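Local coordinates for protein clan CA, family C40, NlpC/P60 superfamily cysteine peptidase (Trichomonas vaginalis, PDB 6BIO) that probably acts as a cysteine peptidase of the NlpC/P60 class that cleaves peptide bonds in bacterial peptidoglycan, at residues A[17-22]-A[80-85]; A[90-95]-A[106-111]; A[113-118]-A[126-131]. All coordinates share one frame; numbering follows the deposited sequence.

Contact 1: A[17-22]-A[80-85]; sequences TQTIGR and LEEITI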
loop_
_atom_site.group_PDB
_atom_site.type_symbol
_atom_site.label_atom_id
_atom_site.label_comp_id
_atom_site.label_asym_id
_atom_site.label_seq_id
_atom_site.Cartn_x
_atom_site.Cartn_y
_atom_site.Cartn_z
ATOM N N THR A 17 4.897 18.291 0.103
ATOM C CA THR A 17 6.112 17.695 -0.428
ATOM C C THR A 17 6.536 16.502 0.411
ATOM O O THR A 17 6.686 16.603 1.644
ATOM C CB THR A 17 7.201 18.750 -0.442
ATOM O OG1 THR A 17 6.679 19.924 -1.069
ATOM C CG2 THR A 17 8.429 18.252 -1.177
ATOM N N GLN A 18 6.681 15.357 -0.264
ATOM C CA GLN A 18 7.011 14.104 0.399
ATOM C C GLN A 18 8.084 13.379 -0.395
ATOM O O GLN A 18 8.292 13.632 -1.574
ATOM C CB GLN A 18 5.775 13.219 0.514
ATOM C CG GLN A 18 4.759 13.783 1.456
ATOM C CD GLN A 18 3.374 13.174 1.285
ATOM O OE1 GLN A 18 3.142 12.006 1.620
ATOM N NE2 GLN A 18 2.426 13.978 0.801
ATOM N N THR A 19 8.758 12.450 0.264
ATOM C CA THR A 19 9.735 11.552 -0.344
ATOM C C THR A 19 9.270 10.120 -0.123
ATOM O O THR A 19 8.211 9.870 0.448
ATOM C CB THR A 19 11.139 11.822 0.181
ATOM O OG1 THR A 19 11.106 11.703 1.609
ATOM C CG2 THR A 19 11.669 13.185 -0.250
ATOM N N ILE A 20 10.047 9.173 -0.603
ATOM C CA ILE A 20 9.711 7.749 -0.558
ATOM C C ILE A 20 10.601 7.096 0.463
ATOM O O ILE A 20 11.810 7.284 0.427
ATOM C CB ILE A 20 9.921 7.053 -1.918
ATOM C CG1 ILE A 20 9.097 7.768 -2.982
ATOM C CG2 ILE A 20 9.561 5.568 -1.825
ATOM C CD1 ILE A 20 9.365 7.311 -4.391
ATOM N N GLY A 21 10.008 6.267 1.319
ATOM C CA GLY A 21 10.762 5.458 2.236
ATOM C C GLY A 21 10.524 3.968 2.071
ATOM O O GLY A 21 9.455 3.516 1.658
ATOM N N ARG A 22 11.540 3.204 2.427
ATOM C CA ARG A 22 11.414 1.759 2.494
ATOM C C ARG A 22 11.905 1.347 3.872
ATOM O O ARG A 22 12.995 1.760 4.285
ATOM C CB ARG A 22 12.215 1.045 1.382
ATOM C CG ARG A 22 12.145 -0.482 1.499
ATOM C CD ARG A 22 12.951 -1.183 0.402
ATOM N NE ARG A 22 14.308 -1.229 0.790
ATOM C CZ ARG A 22 14.907 -2.262 1.387
ATOM N NH1 ARG A 22 14.320 -3.441 1.635
ATOM N NH2 ARG A 22 16.133 -2.093 1.716
ATOM N N LEU A 80 14.143 3.214 8.513
ATOM C CA LEU A 80 13.810 3.278 7.097
ATOM C C LEU A 80 14.933 3.999 6.369
ATOM O O LEU A 80 15.765 4.690 6.981
ATOM C CB LEU A 80 12.463 3.952 6.856
ATOM C CG LEU A 80 12.383 5.456 6.902
ATOM C CD1 LEU A 80 10.977 5.863 6.589
ATOM C CD2 LEU A 80 12.695 6.015 8.264
ATOM N N GLU A 81 14.896 3.866 5.048
ATOM C CA GLU A 81 15.791 4.554 4.140
ATOM C C GLU A 81 14.974 5.328 3.113
ATOM O O GLU A 81 13.879 4.919 2.738
ATOM C CB GLU A 81 16.717 3.544 3.410
ATOM C CG GLU A 81 16.037 2.641 2.409
ATOM C CD GLU A 81 16.871 1.503 1.902
ATOM O OE1 GLU A 81 18.079 1.471 2.241
ATOM O OE2 GLU A 81 16.347 0.646 1.156
ATOM N N GLU A 82 15.514 6.464 2.660
ATOM C CA GLU A 82 14.919 7.218 1.554
ATOM C C GLU A 82 15.281 6.562 0.228
ATOM O O GLU A 82 16.411 6.087 0.041
ATOM C CB GLU A 82 15.421 8.660 1.530
ATOM C CG GLU A 82 15.107 9.377 2.805
ATOM C CD GLU A 82 14.375 10.708 2.596
ATOM O OE1 GLU A 82 14.217 11.166 1.459
ATOM O OE2 GLU A 82 13.988 11.329 3.600
ATOM N N ILE A 83 14.332 6.570 -0.697
ATOM C CA ILE A 83 14.452 5.927 -1.995
ATOM C C ILE A 83 14.185 6.960 -3.066
ATOM O O ILE A 83 13.166 7.659 -2.997
ATOM C CB ILE A 83 13.345 4.848 -2.104
ATOM C CG1 ILE A 83 13.525 3.733 -1.069
ATOM C CG2 ILE A 83 13.208 4.330 -3.546
ATOM C CD1 ILE A 83 14.765 2.905 -1.306
ATOM N N THR A 84 15.039 6.996 -4.086
ATOM C CA THR A 84 14.713 7.685 -5.331
ATOM C C THR A 84 14.801 6.694 -6.484
ATOM O O THR A 84 15.574 5.741 -6.433
ATOM C CB THR A 84 15.576 8.939 -5.590
ATOM O OG1 THR A 84 16.938 8.558 -5.782
ATOM C CG2 THR A 84 15.481 9.894 -4.391
ATOM N N ILE A 85 14.014 6.927 -7.528
ATOM C CA ILE A 85 13.821 5.933 -8.586
ATOM C C ILE A 85 14.114 6.523 -9.974
ATOM O O ILE A 85 13.337 7.323 -10.490
ATOM C CB ILE A 85 12.406 5.323 -8.531
ATOM C CG1 ILE A 85 12.120 4.753 -7.147
ATOM C CG2 ILE A 85 12.263 4.252 -9.593
ATOM C CD1 ILE A 85 10.662 4.378 -6.924
HETATM O O HOH W 1 12.296 10.116 -2.432
#

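Contact 2: A[90-95]-A[106-111]; sequences VTEANI and VRYVPA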
loop_
_atom_site.group_PDB
_atom_site.type_symbol
_atom_site.label_atom_id
_atom_site.label_comp_id
_atom_site.label_asym_id
_atom_site.label_seq_id
_atom_site.Cartn_x
_atom_site.Cartn_y
_atom_site.Cartn_z
ATOM N N VAL A 90 8.211 9.265 -21.500
ATOM C CA VAL A 90 7.864 8.679 -22.798
ATOM C C VAL A 90 7.151 9.667 -23.706
ATOM O O VAL A 90 6.969 9.365 -24.898
ATOM C CB VAL A 90 7.025 7.391 -22.636
ATOM C CG1 VAL A 90 7.776 6.390 -21.754
ATOM C CG2 VAL A 90 5.653 7.717 -22.059
ATOM N N THR A 91 6.663 10.781 -23.169
ATOM C CA THR A 91 5.934 11.797 -23.914
ATOM C C THR A 91 6.323 13.143 -23.333
ATOM O O THR A 91 6.618 13.240 -22.154
ATOM C CB THR A 91 4.410 11.612 -23.740
ATOM O OG1 THR A 91 4.047 10.255 -24.000
ATOM C CG2 THR A 91 3.625 12.487 -24.718
ATOM N N GLU A 92 6.331 14.178 -24.160
ATOM C CA GLU A 92 6.610 15.517 -23.646
ATOM C C GLU A 92 5.566 15.894 -22.589
ATOM O O GLU A 92 4.399 15.492 -22.656
ATOM C CB GLU A 92 6.626 16.549 -24.778
ATOM C CG GLU A 92 5.270 16.752 -25.460
ATOM C CD GLU A 92 5.275 17.907 -26.488
ATOM O OE1 GLU A 92 6.248 18.723 -26.523
ATOM O OE2 GLU A 92 4.292 17.987 -27.260
ATOM N N ALA A 93 6.007 16.662 -21.594
ATOM C CA ALA A 93 5.144 17.050 -20.479
ATOM C C ALA A 93 5.778 18.254 -19.792
ATOM O O ALA A 93 6.945 18.592 -20.022
ATOM C CB ALA A 93 5.019 15.920 -19.467
ATOM N N ASN A 94 4.992 18.929 -18.957
ATOM C CA ASN A 94 5.507 19.947 -18.054
ATOM C C ASN A 94 5.686 19.373 -16.653
ATOM O O ASN A 94 4.867 18.579 -16.171
ATOM C CB ASN A 94 4.528 21.112 -17.949
ATOM C CG ASN A 94 4.507 21.963 -19.191
ATOM O OD1 ASN A 94 5.533 22.195 -19.839
ATOM N ND2 ASN A 94 3.324 22.432 -19.544
ATOM N N ILE A 95 6.737 19.806 -15.986
ATOM C CA ILE A 95 6.831 19.707 -14.535
ATOM C C ILE A 95 6.076 20.906 -13.958
ATOM O O ILE A 95 6.406 22.055 -14.277
ATOM C CB ILE A 95 8.303 19.683 -14.062
ATOM C CG1 ILE A 95 8.999 18.425 -14.531
ATOM C CG2 ILE A 95 8.343 19.788 -12.518
ATOM C CD1 ILE A 95 10.486 18.434 -14.311
ATOM N N VAL A 106 7.299 24.617 -13.895
ATOM C CA VAL A 106 8.663 24.649 -13.403
ATOM C C VAL A 106 9.620 24.468 -14.561
ATOM O O VAL A 106 10.599 25.216 -14.717
ATOM C CB VAL A 106 8.873 23.564 -12.320
ATOM C CG1 VAL A 106 10.333 23.543 -11.864
ATOM C CG2 VAL A 106 7.934 23.789 -11.174
ATOM N N ARG A 107 9.338 23.475 -15.404
ATOM C CA ARG A 107 10.216 23.145 -16.517
ATOM C C ARG A 107 9.502 22.238 -17.515
ATOM O O ARG A 107 8.856 21.262 -17.117
ATOM C CB ARG A 107 11.450 22.429 -15.945
ATOM C CG ARG A 107 12.502 21.941 -16.902
ATOM C CD ARG A 107 13.143 23.097 -17.628
ATOM N NE ARG A 107 14.501 22.825 -18.162
ATOM C CZ ARG A 107 14.771 22.275 -19.353
ATOM N NH1 ARG A 107 13.785 21.821 -20.149
ATOM N NH2 ARG A 107 16.045 22.139 -19.717
ATOM N N TYR A 108 9.656 22.547 -18.800
ATOM C CA TYR A 108 9.247 21.654 -19.865
ATOM C C TYR A 108 10.209 20.468 -19.923
ATOM O O TYR A 108 11.422 20.617 -19.769
ATOM C CB TYR A 108 9.308 22.415 -21.192
ATOM C CG TYR A 108 9.122 21.537 -22.378
ATOM C CD1 TYR A 108 7.847 21.028 -22.698
ATOM C CD2 TYR A 108 10.215 21.174 -23.167
ATOM C CE1 TYR A 108 7.684 20.208 -23.795
ATOM C CE2 TYR A 108 10.051 20.368 -24.279
ATOM C CZ TYR A 108 8.801 19.895 -24.589
ATOM O OH TYR A 108 8.710 19.064 -25.678
ATOM N N VAL A 109 9.653 19.279 -20.113
ATOM C CA VAL A 109 10.445 18.061 -20.202
ATOM C C VAL A 109 10.193 17.374 -21.529
ATOM O O VAL A 109 9.060 16.915 -21.777
ATOM C CB VAL A 109 10.101 17.091 -19.053
ATOM C CG1 VAL A 109 11.004 15.908 -19.126
ATOM C CG2 VAL A 109 10.240 17.758 -17.724
ATOM N N PRO A 110 11.185 17.314 -22.424
ATOM C CA PRO A 110 10.974 16.617 -23.688
ATOM C C PRO A 110 10.816 15.129 -23.462
ATOM O O PRO A 110 11.216 14.553 -22.440
ATOM C CB PRO A 110 12.234 16.912 -24.510
ATOM C CG PRO A 110 13.204 17.451 -23.599
ATOM C CD PRO A 110 12.529 17.914 -22.340
ATOM N N ALA A 111 10.161 14.511 -24.431
ATOM C CA ALA A 111 10.037 13.076 -24.405
ATOM C C ALA A 111 11.426 12.444 -24.337
ATOM O O ALA A 111 12.404 12.982 -24.852
ATOM C CB ALA A 111 9.291 12.583 -25.644
#

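Contact 3: A[113-118]-A[126-131]; sequences SQVTIL and YRINYR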
loop_
_atom_site.group_PDB
_atom_site.type_symbol
_atom_site.label_atom_id
_atom_site.label_comp_id
_atom_site.label_asym_id
_atom_site.label_seq_id
_atom_site.Cartn_x
_atom_site.Cartn_y
_atom_site.Cartn_z
ATOM N N SER A 113 13.367 11.901 -21.755
ATOM C CA SER A 113 14.278 12.521 -20.808
ATOM C C SER A 113 14.527 11.583 -19.636
ATOM O O SER A 113 13.602 10.962 -19.102
ATOM C CB SER A 113 13.665 13.810 -20.266
ATOM O OG SER A 113 13.612 14.822 -21.278
ATOM N N GLN A 114 15.760 11.527 -19.176
ATOM C CA GLN A 114 16.064 10.843 -17.928
ATOM C C GLN A 114 15.640 11.718 -16.755
ATOM O O GLN A 114 16.035 12.879 -16.666
ATOM C CB GLN A 114 17.563 10.588 -17.828
ATOM C CG GLN A 114 18.202 9.783 -18.962
ATOM C CD GLN A 114 17.702 8.390 -19.028
ATOM O OE1 GLN A 114 17.537 7.726 -17.990
ATOM N NE2 GLN A 114 17.423 7.921 -20.240
ATOM N N VAL A 115 14.879 11.157 -15.826
ATOM C CA VAL A 115 14.377 11.860 -14.649
ATOM C C VAL A 115 14.501 10.949 -13.432
ATOM O O VAL A 115 14.712 9.730 -13.543
ATOM C CB VAL A 115 12.907 12.320 -14.835
ATOM C CG1 VAL A 115 12.722 13.132 -16.149
ATOM C CG2 VAL A 115 11.932 11.119 -14.790
ATOM N N THR A 116 14.357 11.539 -12.253
ATOM C CA THR A 116 14.387 10.756 -11.025
ATOM C C THR A 116 13.086 10.967 -10.265
ATOM O O THR A 116 12.738 12.106 -9.940
ATOM C CB THR A 116 15.573 11.185 -10.158
ATOM O OG1 THR A 116 16.797 11.023 -10.885
ATOM C CG2 THR A 116 15.629 10.376 -8.867
ATOM N N ILE A 117 12.393 9.869 -9.946
ATOM C CA ILE A 117 11.188 9.930 -9.129
ATOM C C ILE A 117 11.566 10.131 -7.673
ATOM O O ILE A 117 12.329 9.343 -7.095
ATOM C CB ILE A 117 10.334 8.661 -9.323
ATOM C CG1 ILE A 117 9.748 8.604 -10.739
ATOM C CG2 ILE A 117 9.262 8.538 -8.208
ATOM C CD1 ILE A 117 9.165 7.278 -11.140
ATOM N N LEU A 118 10.921 11.125 -7.047
ATOM C CA LEU A 118 11.069 11.474 -5.645
ATOM C C LEU A 118 9.848 11.136 -4.818
ATOM O O LEU A 118 9.981 10.968 -3.589
ATOM C CB LEU A 118 11.345 12.980 -5.485
ATOM C CG LEU A 118 12.564 13.493 -6.278
ATOM C CD1 LEU A 118 12.723 14.992 -6.049
ATOM C CD2 LEU A 118 13.823 12.808 -5.931
ATOM N N TYR A 126 3.686 11.989 -10.516
ATOM C CA TYR A 126 4.895 11.736 -9.736
ATOM C C TYR A 126 5.511 13.080 -9.391
ATOM O O TYR A 126 5.382 14.050 -10.156
ATOM C CB TYR A 126 5.943 10.927 -10.525
ATOM C CG TYR A 126 5.581 9.484 -10.808
ATOM C CD1 TYR A 126 5.817 8.488 -9.862
ATOM C CD2 TYR A 126 4.986 9.115 -12.006
ATOM C CE1 TYR A 126 5.494 7.193 -10.100
ATOM C CE2 TYR A 126 4.676 7.789 -12.263
ATOM C CZ TYR A 126 4.936 6.838 -11.307
ATOM O OH TYR A 126 4.632 5.523 -11.475
ATOM N N ARG A 127 6.286 13.116 -8.323
ATOM C CA ARG A 127 7.179 14.235 -8.096
ATOM C C ARG A 127 8.548 13.795 -8.562
ATOM O O ARG A 127 8.992 12.705 -8.213
ATOM C CB ARG A 127 7.217 14.670 -6.636
ATOM C CG ARG A 127 7.883 16.042 -6.470
ATOM C CD ARG A 127 7.752 16.632 -5.053
ATOM N NE ARG A 127 8.453 15.855 -4.059
ATOM C CZ ARG A 127 9.715 16.065 -3.691
ATOM N NH1 ARG A 127 10.268 15.280 -2.780
ATOM N NH2 ARG A 127 10.432 17.034 -4.254
ATOM N N ILE A 128 9.202 14.643 -9.378
ATOM C CA ILE A 128 10.458 14.266 -10.019
ATOM C C ILE A 128 11.476 15.386 -9.937
ATOM O O ILE A 128 11.157 16.549 -9.677
ATOM C CB ILE A 128 10.314 13.829 -11.503
ATOM C CG1 ILE A 128 9.838 14.998 -12.383
ATOM C CG2 ILE A 128 9.404 12.641 -11.655
ATOM C CD1 ILE A 128 10.093 14.822 -13.853
ATOM N N ASN A 129 12.716 14.989 -10.195
ATOM C CA ASN A 129 13.832 15.888 -10.487
ATOM C C ASN A 129 14.277 15.623 -11.920
ATOM O O ASN A 129 14.663 14.494 -12.251
ATOM C CB ASN A 129 14.987 15.598 -9.526
ATOM C CG ASN A 129 16.193 16.473 -9.768
ATOM O OD1 ASN A 129 16.612 16.711 -10.906
ATOM N ND2 ASN A 129 16.790 16.924 -8.700
ATOM N N TYR A 130 14.216 16.652 -12.781
ATOM C CA TYR A 130 14.817 16.633 -14.113
ATOM C C TYR A 130 15.844 17.758 -14.166
ATOM O O TYR A 130 15.472 18.921 -14.098
ATOM C CB TYR A 130 13.735 16.864 -15.167
ATOM C CG TYR A 130 14.286 17.074 -16.576
ATOM C CD1 TYR A 130 15.099 16.119 -17.153
ATOM C CD2 TYR A 130 14.034 18.234 -17.305
ATOM C CE1 TYR A 130 15.637 16.290 -18.416
ATOM C CE2 TYR A 130 14.536 18.380 -18.596
ATOM C CZ TYR A 130 15.330 17.417 -19.138
ATOM O OH TYR A 130 15.829 17.638 -20.420
ATOM N N ARG A 131 17.125 17.417 -14.279
ATOM C CA ARG A 131 18.184 18.426 -14.452
ATOM C C ARG A 131 18.185 19.452 -13.313
ATOM O O ARG A 131 18.524 20.615 -13.524
ATOM C CB ARG A 131 18.068 19.191 -15.793
ATOM C CG ARG A 131 18.282 18.430 -17.084
ATOM C CD ARG A 131 18.066 19.368 -18.325
ATOM N NE ARG A 131 19.001 20.502 -18.379
ATOM C CZ ARG A 131 20.300 20.371 -18.606
ATOM N NH1 ARG A 131 20.820 19.152 -18.775
ATOM N NH2 ARG A 131 21.083 21.444 -18.644
HETATM O O HOH W 2 16.353 15.474 -21.835
HETATM O O HOH W 3 17.838 14.570 -14.611
HETATM O O HOH W 4 17.296 13.598 -11.995
#

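Contact 1: A[17-22]-A[80-85]
The edge of the R22 guanidinium carries E81 OE2, almost in its plane, while guanidinium and carboxylate are turned 53° against each other. Both donors come to this one oxygen from the same face of the carboxylate: R22 NE lies 2.8 Å from E81 OE2 on its anti side, and R22 NH2, equally near, stands well above the carboxylate plane. The chain of R22 is extended through CD, then turned about the CG-CD bond (chi3 83°), which swings the edge bearing NE and NH2 toward E81. The two side chains project the same way from an antiparallel hydrogen-bonded pair, in which R22 N to E81 O and E81 N to R22 O each measure 2.9 Å. On this same face I83 CG1 packs 3.9 Å from R22 CB, and I20 CG2 lies 3.9 Å from I83 CB. G21 faces E82 as the non-hydrogen-bonded pair next to R22 and E81, and G21 CA approaches E81 O at 3.2 Å. A water links I20 N to I83 O. At the T19 end, the carboxylate of E82 comes close to the T19 hydroxyl but is also bonded to Y59 through OE2. Strands 19-23 and 80-88 are neighbours in a large antiparallel sheet. The arginine is bonded to two carboxylates, E81 through NE and NH2 and D51 through NH1, which probably stabilises its positive charge and limits rotation of its guanidinium group.

Contact 2: A[90-95]-A[106-111]
A classic beta bulge interrupts the pairing of I95, whose carbonyl faces two successive residues, V106 and R107. V106 N donates to I95 O at 2.7 Å, whereas R107 N reaches the same oxygen only by a weak bond of 3.4 Å. Beside the bulge, I95 CG2 rests 3.8 Å from V106 CB. The other branch of I95 points along the face shared with A93 and V109: its CD1 is pressed to 3.5 Å from V109 CG2, and CG1 of I95 is equally near that methyl, tighter than ordinary van der Waals contact. Strands 93-95 and 107-109 form an antiparallel hairpin within the bacterial SH3-type domain, and the face bearing I95 and V109 turns toward I128 and Y130 of strand 125-130 in the larger sheet. A93 and V109 are a hydrogen-bonded pair, with V109 N 2.8 Å from A93 O. On the opposite face the ring of Y108, its CG anti to the backbone N (chi1 171°), reaches E92 across the contact. There Y108 OH donates to E92 OE1 at 2.6 Å, using the anti lone pair of the carboxylate, whose plane stands 80° from that of the ring. N94 OD1 approaches the same ring at its edge, 3.9 Å from Y108 CD1, and N94 ND2 is bonded to Y96 OH. Past the paired residues, A111 CB packs 3.7 Å from E92 N.

Contact 3: A[113-118]-A[126-131]
I117 lays its CD1 methyl over one face of the Y126 ring, a CH-pi contact with I117 CD1 4.0 Å from the ring centroid of Y126 and 22° off the ring normal. The two residues belong to the antiparallel hairpin of strands 114-122 and 125-130 in the bacterial SH3-type domain. Along the same side, I117 CG1 lies 4.2 Å from I128 CG2, and V115 CG1 touches both I128 CD1 and the Y130 ring, forming a continuous apolar row. The Y130 ring receives Q114 O at its edge, with that oxygen 3.4 Å from Y130 CD1. T116 and N129 make a hydrogen-bonded pair in the backbone; I117 and I128 follow as a non-hydrogen-bonded pair, and L118 N then donates to R127 O at 2.8 Å. The other side carries L118, which covers a face of the R127 guanidinium: L118 CB sits 3.7 Å above its plane, toward the rim, and L118 CD1 approaches R127 NH2 at 3.6 Å. A bend at chi3 (65°) turns the guanidinium toward L118 on the other strand, and R127 NH1 is also bonded to Q18 O. Waters stitch the polar margin: one spans T116 OG1 and N129 O, another joins Q114 O to R131 N. S113 OG, hydrogen-bonded to P110 O, also takes a third water at 2.9 Å, which lies 2.6 Å from Y130 OH.

In the fold
Along the chain the three contacts come in series, contact 1 closing before contact 2 opens and contact 2 before contact 3. Contacts 1 and 3 share one antiparallel sheet; their centres are 13 Å apart, I85 O to I117 N, 2.8 Å, probably joins them by a hydrogen bond, and T19 CG2 packs on R127 NH1. Contact 2 is a separate two-stranded sheet, centred 10 Å from contact 3 and 23 Å from contact 1. This small sheet packs on contact 3, both belonging to the bacterial SH3-type domain. Strand 80-88 borders strand 19-23 on one side and strand 114-122 on the other, so it carries the sheet from contact 1 into the SH3-type hairpin of contact 3.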